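Alternansucrase (Leuconostoc mesenteroides, PDB 6HVG) is a large multidomain enzyme of glycosyl hydrolase family 70, built round a barrel of parallel strands, with cell-wall-binding-type repeats and a bound calcium ion. Local coordinates at residues K664-V669 and Q676-Y681; G688-H693 and W702-T707; N696-M701 and N803-P808; S747-H752 and P808-M813; R823-Y826 and L831-G834. All blocks are in the same frame, centred on the assembly; numbering follows the deposited sequence.

Interaction 1: residues K664-V669 and Q676-Y681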
# COMPACT_ATOMS: atom_id res chain seq x y z
N LYS A 664 -6.24 -13.11 15.44
CA LYS A 664 -6.19 -14.44 16.02
C LYS A 664 -4.76 -14.89 16.43
O LYS A 664 -4.58 -16.02 16.90
CB LYS A 664 -6.77 -15.46 15.05
CG LYS A 664 -8.29 -15.52 15.01
CD LYS A 664 -8.80 -16.50 13.94
CE LYS A 664 -8.22 -17.91 14.12
NZ LYS A 664 -8.76 -18.97 13.22
N ASP A 665 -3.76 -14.02 16.27
CA ASP A 665 -2.39 -14.34 16.65
C ASP A 665 -2.19 -14.47 18.19
O ASP A 665 -1.47 -15.34 18.65
CB ASP A 665 -1.42 -13.27 16.11
CG ASP A 665 -1.08 -13.45 14.62
OD1 ASP A 665 -1.50 -14.47 14.05
OD2 ASP A 665 -0.38 -12.57 14.05
N PRO A 666 -2.81 -13.60 18.98
CA PRO A 666 -2.68 -13.75 20.43
C PRO A 666 -2.93 -15.15 20.93
O PRO A 666 -2.17 -15.65 21.73
CB PRO A 666 -3.75 -12.81 20.96
CG PRO A 666 -3.73 -11.69 19.99
CD PRO A 666 -3.54 -12.37 18.64
N GLN A 667 -3.99 -15.79 20.44
CA GLN A 667 -4.39 -17.11 20.92
C GLN A 667 -3.46 -18.19 20.39
O GLN A 667 -3.17 -19.14 21.11
CB GLN A 667 -5.84 -17.42 20.50
CG GLN A 667 -6.92 -16.59 21.19
CD GLN A 667 -6.94 -15.10 20.78
OE1 GLN A 667 -6.60 -14.74 19.65
NE2 GLN A 667 -7.27 -14.23 21.74
N TYR A 668 -2.98 -18.03 19.15
CA TYR A 668 -1.92 -18.91 18.64
C TYR A 668 -0.69 -18.84 19.54
O TYR A 668 -0.21 -19.86 20.01
CB TYR A 668 -1.51 -18.51 17.22
CG TYR A 668 -0.38 -19.35 16.67
CD1 TYR A 668 0.95 -19.00 16.90
CD2 TYR A 668 -0.64 -20.49 15.94
CE1 TYR A 668 1.98 -19.79 16.43
CE2 TYR A 668 0.39 -21.27 15.45
CZ TYR A 668 1.70 -20.93 15.69
OH TYR A 668 2.69 -21.74 15.19
N VAL A 669 -0.19 -17.63 19.79
CA VAL A 669 1.03 -17.44 20.54
C VAL A 669 0.92 -18.10 21.92
O VAL A 669 1.86 -18.73 22.41
CB VAL A 669 1.38 -15.94 20.67
CG1 VAL A 669 2.52 -15.71 21.67
CG2 VAL A 669 1.74 -15.33 19.32
N GLN A 676 7.53 -15.42 22.65
CA GLN A 676 7.66 -13.96 22.51
C GLN A 676 6.30 -13.36 22.83
O GLN A 676 5.27 -13.99 22.60
CB GLN A 676 8.05 -13.57 21.08
CG GLN A 676 9.31 -14.22 20.54
CD GLN A 676 9.07 -15.58 19.91
OE1 GLN A 676 7.94 -15.91 19.52
NE2 GLN A 676 10.11 -16.43 19.90
N LEU A 677 6.29 -12.14 23.36
CA LEU A 677 5.04 -11.49 23.73
C LEU A 677 4.24 -11.04 22.52
O LEU A 677 4.76 -10.36 21.66
CB LEU A 677 5.30 -10.28 24.63
CG LEU A 677 5.92 -10.57 25.99
CD1 LEU A 677 6.20 -9.23 26.66
CD2 LEU A 677 5.04 -11.46 26.84
N THR A 678 2.96 -11.43 22.48
CA THR A 678 2.04 -10.86 21.48
C THR A 678 1.77 -9.39 21.76
O THR A 678 1.80 -8.96 22.90
CB THR A 678 0.68 -11.58 21.45
OG1 THR A 678 -0.14 -11.00 20.43
CG2 THR A 678 -0.05 -11.45 22.80
N MET A 679 1.47 -8.64 20.71
CA MET A 679 0.90 -7.31 20.88
C MET A 679 -0.55 -7.49 21.27
O MET A 679 -1.14 -8.56 21.10
CB MET A 679 0.99 -6.49 19.60
CG MET A 679 -0.21 -6.62 18.67
SD MET A 679 -0.01 -5.99 17.01
CE MET A 679 0.92 -4.51 17.19
N ASP A 680 -1.14 -6.40 21.78
CA ASP A 680 -2.55 -6.38 22.14
C ASP A 680 -3.20 -5.24 21.38
O ASP A 680 -3.40 -4.15 21.91
CB ASP A 680 -2.72 -6.21 23.65
CG ASP A 680 -4.17 -6.19 24.07
OD1 ASP A 680 -5.05 -6.52 23.24
OD2 ASP A 680 -4.44 -5.82 25.25
N TYR A 681 -3.53 -5.51 20.11
CA TYR A 681 -4.13 -4.51 19.25
C TYR A 681 -5.54 -4.13 19.73
O TYR A 681 -6.00 -3.04 19.42
CB TYR A 681 -4.18 -4.98 17.79
CG TYR A 681 -4.54 -3.87 16.84
CD1 TYR A 681 -3.80 -2.70 16.81
CD2 TYR A 681 -5.66 -3.97 16.00
CE1 TYR A 681 -4.13 -1.65 15.95
CE2 TYR A 681 -6.01 -2.92 15.15
CZ TYR A 681 -5.24 -1.76 15.13
OH TYR A 681 -5.55 -0.71 14.30
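Pro666, in the first turn of helix 665-671, and Thr678, on the short strand 678-679, bring their CA atoms to 5.6 Å, the closest pair of CA atoms across the contact. The proline ring and the threonine side chain cross at about a right angle, with Pro666 CG 3.7 Å from Thr678 OG1. One turn further on, Val669 aims at the residues leading into the strand. Its CG1 is anti to the backbone N (chi1 170°), which carries this methyl to 3.4 Å from the carbonyl O of Gln676, while CG2 faces the CB of Thr678 at 4.4 Å. Thr678 OG1 finds its main polar partner in Asp660 OD2, and OD1 of the same carboxylate takes the backbone N of Met679. Helix 665-671 lies in the chain between the parallel strands 657-658 and 678-679, as in a beta-alpha-beta unit of the barrel, and Val669 also touches Leu658 of the first strand. The helix thus offers only carbon, a proline ring and a valine methyl, resting partly on oxygens of the other segment in van der Waals contact; Asp660 holds the Thr678 hydroxyl and the Met679 N, and the backbone of Thr678 pairs with Tyr746.

Interaction 2: residues G688-H693 and W702-T707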
# COMPACT_ATOMS: atom_id res chain seq x y z
N GLY A 688 -7.72 4.28 19.55
CA GLY A 688 -8.03 4.91 18.27
C GLY A 688 -9.46 5.44 18.24
O GLY A 688 -9.67 6.60 17.91
N ASN A 689 -10.43 4.60 18.59
CA ASN A 689 -11.83 4.93 18.47
C ASN A 689 -12.35 5.84 19.57
O ASN A 689 -13.21 6.68 19.31
CB ASN A 689 -12.67 3.64 18.45
CG ASN A 689 -12.35 2.75 17.27
OD1 ASN A 689 -11.94 3.23 16.21
ND2 ASN A 689 -12.53 1.45 17.44
N SER A 690 -11.86 5.66 20.79
CA SER A 690 -12.36 6.42 21.94
C SER A 690 -11.58 7.67 22.33
O SER A 690 -12.14 8.54 22.98
CB SER A 690 -12.44 5.51 23.16
OG SER A 690 -13.36 4.47 22.92
N LEU A 691 -10.32 7.79 21.94
CA LEU A 691 -9.53 8.95 22.35
C LEU A 691 -8.68 9.56 21.24
O LEU A 691 -8.70 10.76 21.01
CB LEU A 691 -8.58 8.54 23.46
CG LEU A 691 -9.17 8.30 24.83
CD1 LEU A 691 -8.16 7.57 25.70
CD2 LEU A 691 -9.58 9.61 25.46
N THR A 692 -7.90 8.72 20.60
CA THR A 692 -6.81 9.12 19.75
C THR A 692 -7.23 9.63 18.39
O THR A 692 -6.58 10.52 17.87
CB THR A 692 -5.87 7.89 19.62
OG1 THR A 692 -5.29 7.63 20.91
CG2 THR A 692 -4.79 8.10 18.62
N HIS A 693 -8.27 9.08 17.78
CA HIS A 693 -8.64 9.47 16.41
C HIS A 693 -9.91 10.31 16.32
O HIS A 693 -10.99 9.89 16.76
CB HIS A 693 -8.80 8.26 15.53
CG HIS A 693 -7.60 7.39 15.47
ND1 HIS A 693 -7.71 6.02 15.45
CD2 HIS A 693 -6.28 7.68 15.44
CE1 HIS A 693 -6.49 5.50 15.40
NE2 HIS A 693 -5.61 6.48 15.40
N TRP A 702 -17.03 3.64 27.56
CA TRP A 702 -17.71 2.36 27.84
C TRP A 702 -17.09 1.18 27.11
O TRP A 702 -16.98 0.10 27.67
CB TRP A 702 -19.20 2.44 27.47
CG TRP A 702 -20.02 1.23 27.87
CD1 TRP A 702 -20.43 0.90 29.15
CD2 TRP A 702 -20.55 0.21 27.02
NE1 TRP A 702 -21.16 -0.28 29.14
CE2 TRP A 702 -21.25 -0.72 27.84
CE3 TRP A 702 -20.50 -0.02 25.64
CZ2 TRP A 702 -21.89 -1.84 27.32
CZ3 TRP A 702 -21.12 -1.15 25.13
CH2 TRP A 702 -21.81 -2.04 25.97
N TYR A 703 -16.68 1.38 25.86
CA TYR A 703 -16.16 0.27 25.05
C TYR A 703 -14.87 -0.36 25.60
O TYR A 703 -14.60 -1.53 25.33
CB TYR A 703 -15.98 0.68 23.58
CG TYR A 703 -17.31 0.79 22.86
CD1 TYR A 703 -18.01 -0.35 22.48
CD2 TYR A 703 -17.89 2.03 22.59
CE1 TYR A 703 -19.23 -0.26 21.84
CE2 TYR A 703 -19.11 2.13 21.96
CZ TYR A 703 -19.77 0.98 21.59
OH TYR A 703 -20.97 1.08 20.97
N PHE A 704 -14.10 0.40 26.37
CA PHE A 704 -12.89 -0.14 27.00
C PHE A 704 -13.20 -1.28 27.97
O PHE A 704 -12.36 -2.17 28.16
CB PHE A 704 -12.14 0.95 27.76
CG PHE A 704 -11.31 1.85 26.90
CD1 PHE A 704 -10.10 1.45 26.43
CD2 PHE A 704 -11.74 3.13 26.60
CE1 PHE A 704 -9.32 2.30 25.66
CE2 PHE A 704 -10.97 3.98 25.83
CZ PHE A 704 -9.76 3.57 25.36
N LEU A 705 -14.38 -1.27 28.57
CA LEU A 705 -14.75 -2.25 29.57
C LEU A 705 -14.96 -3.65 29.00
O LEU A 705 -14.60 -4.63 29.65
CB LEU A 705 -16.01 -1.81 30.33
CG LEU A 705 -15.97 -0.46 31.06
CD1 LEU A 705 -17.26 -0.17 31.79
CD2 LEU A 705 -14.82 -0.40 32.04
N ASP A 706 -15.57 -3.75 27.80
CA ASP A 706 -15.93 -5.01 27.17
C ASP A 706 -16.81 -5.79 28.15
O ASP A 706 -16.43 -6.86 28.62
CB ASP A 706 -14.66 -5.77 26.75
CG ASP A 706 -14.95 -7.10 26.05
OD1 ASP A 706 -15.96 -7.20 25.33
OD2 ASP A 706 -14.15 -8.06 26.21
N THR A 707 -17.97 -5.23 28.48
CA THR A 707 -18.86 -5.84 29.48
C THR A 707 -19.38 -7.19 29.05
O THR A 707 -19.69 -8.05 29.88
CB THR A 707 -20.03 -4.91 29.84
OG1 THR A 707 -20.71 -4.52 28.65
CG2 THR A 707 -19.52 -3.66 30.53
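Phe704 CG and Ser690 OG are each anti to the carbonyl carbon of their own residue and beside the backbone N, with chi1 of -79° at the phenylalanine and -63° at the serine. The first setting sends the ring of Phe704 out to the helix, where its CE2 lies 3.4 Å from Ser690 CB; the second places only the serine hydroxyl. The ring is approached obliquely, and its tip also reaches Leu691, whose CD1 lies 4.3 Å from Phe704 CZ. Met813 of helix 807-814 touches both Leu691 and Phe704, so three apolar side chains gather here. The hydroxyl of Ser690 has its polar partners elsewhere: OG takes the N-H of Gln686 NE2 one turn earlier, and its one proton has the carbonyls of Ser699 and Asn700 both within reach. Phe704 lies in a helix-like turn, 702-705, where Leu705 N bonds Trp702 O at 3.1 Å. On the other side of the contact helix 681-692 ends in a widened pi-type turn, His693 N bonding Gly688 O at 2.9 Å. The arrangement is that of a barrel helix, the one following strand 678-679, whose C-terminal turn is covered by the long loop that leaves it.

Interaction 3: residues N696-M701 and N803-P808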
# COMPACT_ATOMS: atom_id res chain seq x y z
N ASN A 696 -14.22 14.70 16.90
CA ASN A 696 -15.51 14.67 17.56
C ASN A 696 -16.14 13.30 17.75
O ASN A 696 -16.17 12.80 18.87
CB ASN A 696 -16.48 15.65 16.92
CG ASN A 696 -16.40 15.64 15.43
OD1 ASN A 696 -15.99 14.65 14.82
ND2 ASN A 696 -16.78 16.74 14.81
N ASN A 697 -16.68 12.70 16.70
CA ASN A 697 -17.49 11.53 16.93
C ASN A 697 -16.56 10.40 17.27
O ASN A 697 -15.80 9.98 16.43
CB ASN A 697 -18.40 11.22 15.75
CG ASN A 697 -19.51 12.28 15.58
OD1 ASN A 697 -20.69 12.04 15.88
ND2 ASN A 697 -19.14 13.48 15.13
N ARG A 698 -16.58 9.98 18.53
CA ARG A 698 -15.68 8.96 19.05
C ARG A 698 -16.52 7.93 19.75
O ARG A 698 -17.58 8.26 20.25
CB ARG A 698 -14.73 9.63 20.03
CG ARG A 698 -13.76 10.61 19.38
CD ARG A 698 -12.88 11.30 20.42
NE ARG A 698 -11.96 12.25 19.79
CZ ARG A 698 -11.50 13.37 20.35
NH1 ARG A 698 -11.85 13.72 21.59
NH2 ARG A 698 -10.69 14.17 19.67
N SER A 699 -16.06 6.68 19.79
CA SER A 699 -16.75 5.67 20.58
C SER A 699 -16.63 6.00 22.09
O SER A 699 -15.63 6.57 22.56
CB SER A 699 -16.17 4.29 20.32
OG SER A 699 -15.99 4.07 18.94
N ASN A 700 -17.68 5.70 22.83
CA ASN A 700 -17.66 5.94 24.26
C ASN A 700 -16.56 5.16 24.99
O ASN A 700 -16.12 4.09 24.55
CB ASN A 700 -19.01 5.58 24.86
CG ASN A 700 -20.04 6.65 24.63
OD1 ASN A 700 -19.78 7.64 23.95
ND2 ASN A 700 -21.23 6.44 25.17
N MET A 701 -16.13 5.73 26.11
CA MET A 701 -15.16 5.09 26.97
C MET A 701 -15.70 3.76 27.48
O MET A 701 -14.94 2.87 27.80
CB MET A 701 -14.83 5.99 28.15
CG MET A 701 -14.29 7.37 27.79
SD MET A 701 -12.75 7.40 26.86
CE MET A 701 -11.63 6.72 28.08
N ASN A 803 -1.99 14.80 13.39
CA ASN A 803 -1.59 14.20 14.67
C ASN A 803 -2.76 13.61 15.48
O ASN A 803 -3.95 13.89 15.20
CB ASN A 803 -0.89 15.24 15.54
CG ASN A 803 0.49 15.55 15.06
OD1 ASN A 803 1.46 15.14 15.68
ND2 ASN A 803 0.59 16.24 13.92
N ASP A 804 -2.40 12.82 16.48
CA ASP A 804 -3.35 12.15 17.36
C ASP A 804 -3.76 13.00 18.54
O ASP A 804 -2.96 13.72 19.15
CB ASP A 804 -2.74 10.87 17.91
CG ASP A 804 -2.85 9.70 16.97
OD1 ASP A 804 -3.26 9.90 15.81
OD2 ASP A 804 -2.56 8.57 17.38
N TYR A 805 -5.03 12.85 18.91
CA TYR A 805 -5.63 13.53 20.06
C TYR A 805 -5.39 12.73 21.33
O TYR A 805 -5.23 11.52 21.28
CB TYR A 805 -7.15 13.68 19.86
CG TYR A 805 -7.52 14.57 18.70
CD1 TYR A 805 -7.67 15.94 18.87
CD2 TYR A 805 -7.75 14.03 17.42
CE1 TYR A 805 -8.00 16.76 17.81
CE2 TYR A 805 -8.07 14.85 16.35
CZ TYR A 805 -8.20 16.21 16.55
OH TYR A 805 -8.54 17.02 15.50
N ASN A 806 -5.35 13.43 22.48
CA ASN A 806 -5.46 12.80 23.80
C ASN A 806 -4.35 11.79 24.13
O ASN A 806 -4.57 10.85 24.91
CB ASN A 806 -6.84 12.13 24.00
CG ASN A 806 -7.96 13.13 24.16
OD1 ASN A 806 -7.78 14.12 24.85
ND2 ASN A 806 -9.11 12.86 23.58
N LEU A 807 -3.16 11.99 23.58
CA LEU A 807 -2.03 11.11 23.87
C LEU A 807 -1.68 10.99 25.36
O LEU A 807 -1.41 9.88 25.83
CB LEU A 807 -0.82 11.50 23.03
CG LEU A 807 -0.95 11.11 21.55
CD1 LEU A 807 0.25 11.56 20.75
CD2 LEU A 807 -1.12 9.62 21.37
N PRO A 808 -1.68 12.12 26.10
CA PRO A 808 -1.48 12.00 27.54
C PRO A 808 -2.50 11.10 28.25
O PRO A 808 -2.13 10.31 29.10
CB PRO A 808 -1.61 13.45 28.02
CG PRO A 808 -1.12 14.24 26.87
CD PRO A 808 -1.63 13.52 25.66
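Arg698 NH2 is held in two ways: it is hydrogen-bonded to the carbonyl of Gly694, and it lies over one face of the Tyr805 ring, displaced toward the rim and 3.3 Å from CG. The guanidinium as a whole makes an off-centre cation-pi contact, its CZ 5.0 Å from the ring centroid. Its plane is tilted 51° from that of the ring, so the group presents one amino nitrogen instead of lying flat. The arm gets there by running straight from CG to NE (chi2 177°, chi3 -180°). Arg698 NH1 comes to 3.5 Å from Asn806 ND2, but both are donors and each looks elsewhere, NH1 to the carbonyl of Asn916 and ND2, weakly, to that of Leu691. Asn806 occupies the N-cap position of helix 807-814, yet its OD1 accepts from the backbone N of Ser1001 in place of capping. The contact joins the loop after helix 681-692 to the entry of helix 807-814 within the family 70 region, two parts some hundred residues apart. Tyr805 is fixed at both ends, its OH hydrogen-bonded with Lys800 N and its backbone with Thr692.

Interaction 4: residues S747-H752 and P808-M813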
# COMPACT_ATOMS: atom_id res chain seq x y z
N SER A 747 1.70 -3.64 24.94
CA SER A 747 0.68 -2.76 24.37
C SER A 747 1.23 -1.38 24.16
O SER A 747 2.15 -0.98 24.85
CB SER A 747 -0.57 -2.68 25.28
OG SER A 747 -0.23 -2.39 26.62
N PHE A 748 0.65 -0.66 23.21
CA PHE A 748 1.12 0.68 22.90
C PHE A 748 0.02 1.57 22.39
O PHE A 748 -1.03 1.09 22.02
CB PHE A 748 2.24 0.62 21.86
CG PHE A 748 1.86 -0.09 20.59
CD1 PHE A 748 2.05 -1.46 20.46
CD2 PHE A 748 1.32 0.61 19.54
CE1 PHE A 748 1.70 -2.13 19.31
CE2 PHE A 748 0.97 -0.05 18.37
CZ PHE A 748 1.16 -1.42 18.26
N VAL A 749 0.28 2.87 22.41
CA VAL A 749 -0.62 3.87 21.83
C VAL A 749 -0.19 4.19 20.41
O VAL A 749 -1.02 4.29 19.52
CB VAL A 749 -0.62 5.16 22.66
CG1 VAL A 749 -1.56 6.19 22.06
CG2 VAL A 749 -1.04 4.85 24.10
N ARG A 750 1.11 4.36 20.20
CA ARG A 750 1.66 4.60 18.86
C ARG A 750 2.94 3.82 18.69
O ARG A 750 3.51 3.34 19.66
CB ARG A 750 1.95 6.10 18.62
CG ARG A 750 0.70 6.96 18.64
CD ARG A 750 0.82 8.18 17.75
NE ARG A 750 1.89 9.07 18.21
CZ ARG A 750 2.89 9.52 17.48
NH1 ARG A 750 3.03 9.20 16.20
NH2 ARG A 750 3.78 10.31 18.04
N ALA A 751 3.38 3.70 17.44
CA ALA A 751 4.61 3.00 17.13
C ALA A 751 5.33 3.67 15.98
O ALA A 751 4.78 4.54 15.32
CB ALA A 751 4.30 1.54 16.83
N HIS A 752 6.56 3.23 15.72
CA HIS A 752 7.36 3.76 14.61
C HIS A 752 6.59 3.55 13.30
O HIS A 752 6.76 4.31 12.35
CB HIS A 752 8.74 3.09 14.55
CG HIS A 752 8.73 1.68 13.99
ND1 HIS A 752 8.50 0.57 14.77
CD2 HIS A 752 8.90 1.22 12.73
CE1 HIS A 752 8.54 -0.52 14.02
NE2 HIS A 752 8.78 -0.15 12.77
N PRO A 808 -1.68 12.12 26.10
CA PRO A 808 -1.48 12.00 27.54
C PRO A 808 -2.50 11.10 28.25
O PRO A 808 -2.13 10.31 29.10
CB PRO A 808 -1.61 13.45 28.02
CG PRO A 808 -1.12 14.24 26.87
CD PRO A 808 -1.63 13.52 25.66
N SER A 809 -3.77 11.24 27.88
CA SER A 809 -4.82 10.46 28.50
C SER A 809 -4.67 8.99 28.14
O SER A 809 -4.89 8.11 28.97
CB SER A 809 -6.20 10.99 28.08
OG SER A 809 -6.22 12.42 28.05
N ALA A 810 -4.30 8.74 26.90
CA ALA A 810 -4.05 7.38 26.43
C ALA A 810 -2.90 6.73 27.20
O ALA A 810 -3.01 5.58 27.60
CB ALA A 810 -3.74 7.40 24.93
N TYR A 811 -1.80 7.46 27.39
CA TYR A 811 -0.68 6.97 28.21
C TYR A 811 -1.06 6.78 29.68
O TYR A 811 -0.61 5.84 30.32
CB TYR A 811 0.56 7.85 28.05
CG TYR A 811 1.40 7.44 26.85
CD1 TYR A 811 2.37 6.47 26.96
CD2 TYR A 811 1.21 8.01 25.60
CE1 TYR A 811 3.13 6.08 25.87
CE2 TYR A 811 1.96 7.63 24.51
CZ TYR A 811 2.92 6.66 24.64
OH TYR A 811 3.66 6.27 23.55
N ALA A 812 -1.92 7.62 30.22
CA ALA A 812 -2.39 7.45 31.59
C ALA A 812 -3.01 6.07 31.76
O ALA A 812 -2.76 5.39 32.76
CB ALA A 812 -3.39 8.53 31.98
N MET A 813 -3.81 5.66 30.79
CA MET A 813 -4.41 4.33 30.81
C MET A 813 -3.39 3.23 30.52
O MET A 813 -3.32 2.23 31.23
CB MET A 813 -5.57 4.25 29.83
CG MET A 813 -6.72 5.19 30.19
SD MET A 813 -8.10 5.12 29.03
CE MET A 813 -8.55 3.38 29.13
O HOH W 1 2.86 3.92 22.97
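Val749 wedges its forked end against Ala810 of helix 807-814 and lays CG2 over the Tyr811 ring. CG2 is above one face of that ring, 4.2 Å from the centroid and 15° off the ring normal, a CH-pi contact shifted toward the rim where CD2 and CE2 lie. CB of the valine comes 4.0 Å from CE2 of the same ring. CG1, anti to the backbone N (chi1 -180°), meets Ala810 CB at 3.8 Å, and CG2 is equally near that methyl, so Ala810 sits against both branches at once. The CA atoms of Val749 and Ala810 are 6.7 Å apart. The remaining surroundings of Val749 include Leu807, Leu814 and Phe687. At the far end of its ring Tyr811 turns polar: a water accepts from Val749 N at 2.8 Å and donates to Tyr811 OH, with a weak further bond to Arg750 O. The same hydroxyl is hydrogen-bonded with Asp828 OD2 and with the backbone N of Tyr825. Arg750 completes the neighbourhood through salt bridges to Asp828 and Glu832. The contact therefore divides by chemistry, carbon against carbon along the valine and the ring face, and a water-linked polar cluster at the phenol tip, which ties the loop after strand 745-747 to the helix.

Interaction 5: residues R823-Y826 and L831-G834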
# COMPACT_ATOMS: atom_id res chain seq x y z
N ARG A 823 4.49 -0.34 26.12
CA ARG A 823 5.58 0.20 25.31
C ARG A 823 5.37 1.67 25.01
O ARG A 823 4.27 2.10 24.64
CB ARG A 823 5.73 -0.57 24.01
CG ARG A 823 7.02 -0.18 23.29
CD ARG A 823 7.27 -1.05 22.07
NE ARG A 823 6.27 -0.81 21.05
CZ ARG A 823 6.26 -1.39 19.87
NH1 ARG A 823 7.21 -2.25 19.54
NH2 ARG A 823 5.27 -1.10 19.02
N VAL A 824 6.45 2.43 25.17
CA VAL A 824 6.43 3.86 24.97
C VAL A 824 7.20 4.25 23.69
O VAL A 824 8.33 3.79 23.46
CB VAL A 824 7.07 4.59 26.16
CG1 VAL A 824 7.04 6.09 25.93
CG2 VAL A 824 6.35 4.24 27.45
N TYR A 825 6.57 5.10 22.89
CA TYR A 825 7.11 5.46 21.58
C TYR A 825 7.94 6.73 21.69
O TYR A 825 7.46 7.77 22.11
CB TYR A 825 5.94 5.64 20.56
CG TYR A 825 6.35 6.12 19.18
CD1 TYR A 825 7.43 5.56 18.51
CD2 TYR A 825 5.65 7.14 18.53
CE1 TYR A 825 7.80 6.00 17.25
CE2 TYR A 825 6.01 7.58 17.26
CZ TYR A 825 7.08 7.01 16.63
OH TYR A 825 7.46 7.45 15.39
N TYR A 826 9.20 6.63 21.27
CA TYR A 826 10.11 7.77 21.16
C TYR A 826 9.44 9.03 20.68
O TYR A 826 9.66 10.10 21.22
CB TYR A 826 11.25 7.40 20.18
CG TYR A 826 12.08 8.57 19.72
CD1 TYR A 826 13.18 9.02 20.45
CD2 TYR A 826 11.76 9.24 18.56
CE1 TYR A 826 13.97 10.06 19.99
CE2 TYR A 826 12.53 10.29 18.11
CZ TYR A 826 13.63 10.70 18.83
OH TYR A 826 14.38 11.75 18.35
N LEU A 831 10.51 14.78 19.30
CA LEU A 831 9.95 15.03 17.98
C LEU A 831 10.49 14.02 16.97
O LEU A 831 11.69 13.70 16.97
CB LEU A 831 10.27 16.44 17.53
CG LEU A 831 9.60 17.57 18.32
CD1 LEU A 831 10.08 18.91 17.79
CD2 LEU A 831 8.07 17.49 18.28
N GLU A 832 9.60 13.56 16.09
CA GLU A 832 9.88 12.43 15.19
C GLU A 832 10.88 12.68 14.08
O GLU A 832 11.41 11.73 13.53
CB GLU A 832 8.59 11.89 14.58
CG GLU A 832 7.89 10.90 15.49
CD GLU A 832 6.41 10.81 15.23
OE1 GLU A 832 5.71 11.82 15.38
OE2 GLU A 832 5.94 9.73 14.89
N GLY A 833 11.13 13.95 13.76
CA GLY A 833 12.11 14.32 12.74
C GLY A 833 13.36 14.98 13.31
O GLY A 833 13.50 15.16 14.51
N GLY A 834 14.26 15.35 12.41
CA GLY A 834 15.48 16.01 12.79
C GLY A 834 16.35 15.06 13.56
O GLY A 834 16.36 13.86 13.31
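Tyr825 and Glu832 meet with their flat groups almost perpendicular, the ring and carboxylate planes 82° apart. Glu832 OE2 comes to the edge of the Tyr825 ring, in its plane, 3.2 Å from CE2. The neighbouring ring, Tyr826, has the CA of Glu832 at its edge, at 4.5 Å from CE2, while the carbonyl O of Leu831 approaches it obliquely; the ring of Tyr836 meets it with planes nearly parallel. The polar link across the contact is Tyr825 OH to Glu832 OE2, at 2.8 Å, reaching the oxygen on its anti side and 17° out of the carboxylate plane. Two bonds therefore act on OE2, this one and a salt bridge from Arg750 NH1, while OE1 is hydrogen-bonded with Tyr789 OH; the carboxylate is thus pinned at both oxygens. The glutamate gets there with its chain extended beyond CG (chi2 155°), and the CG itself lies 3.5 Å from Tyr825 OH. Tyr826 OH and Leu831 O are merely in van der Waals contact; the polar partner of that hydroxyl is the backbone N of Met837. Beyond the ring contacts, the carbonyl of Glu832 is hydrogen-bonded with Ser1050 OG, and Leu831 packs on Tyr790 and Gln793 of helix 779-793. Strand 821-825 runs straight into the short helix 826-829, and the loop beyond folds back onto the last strand residue, an arrangement belonging to the C-terminal end of a strand in the parallel eight-stranded barrel.

In the fold
Following the chain, interaction 1 comes first and closes a short loop between helix 665-671 and strand 678-679. Helix 681-692 then leads to interaction 2, which closes a loop of eight residues. Segment 696-701 lies within that loop and pairs much later with 803-808, so interactions 2 and 3 cross. Interaction 3 also crosses interaction 4: 747-752 falls between its segments, and the two share Pro808 and helix 807-814. Interaction 5 follows in series, closing the short helical connection, 826-829, after strand 821-825. Met679 against Phe748 links interactions 1 and 4, and Ser747 with Arg823 links 4 and 5, so barrel strands, helix 681-692 and helix 807-814 are joined.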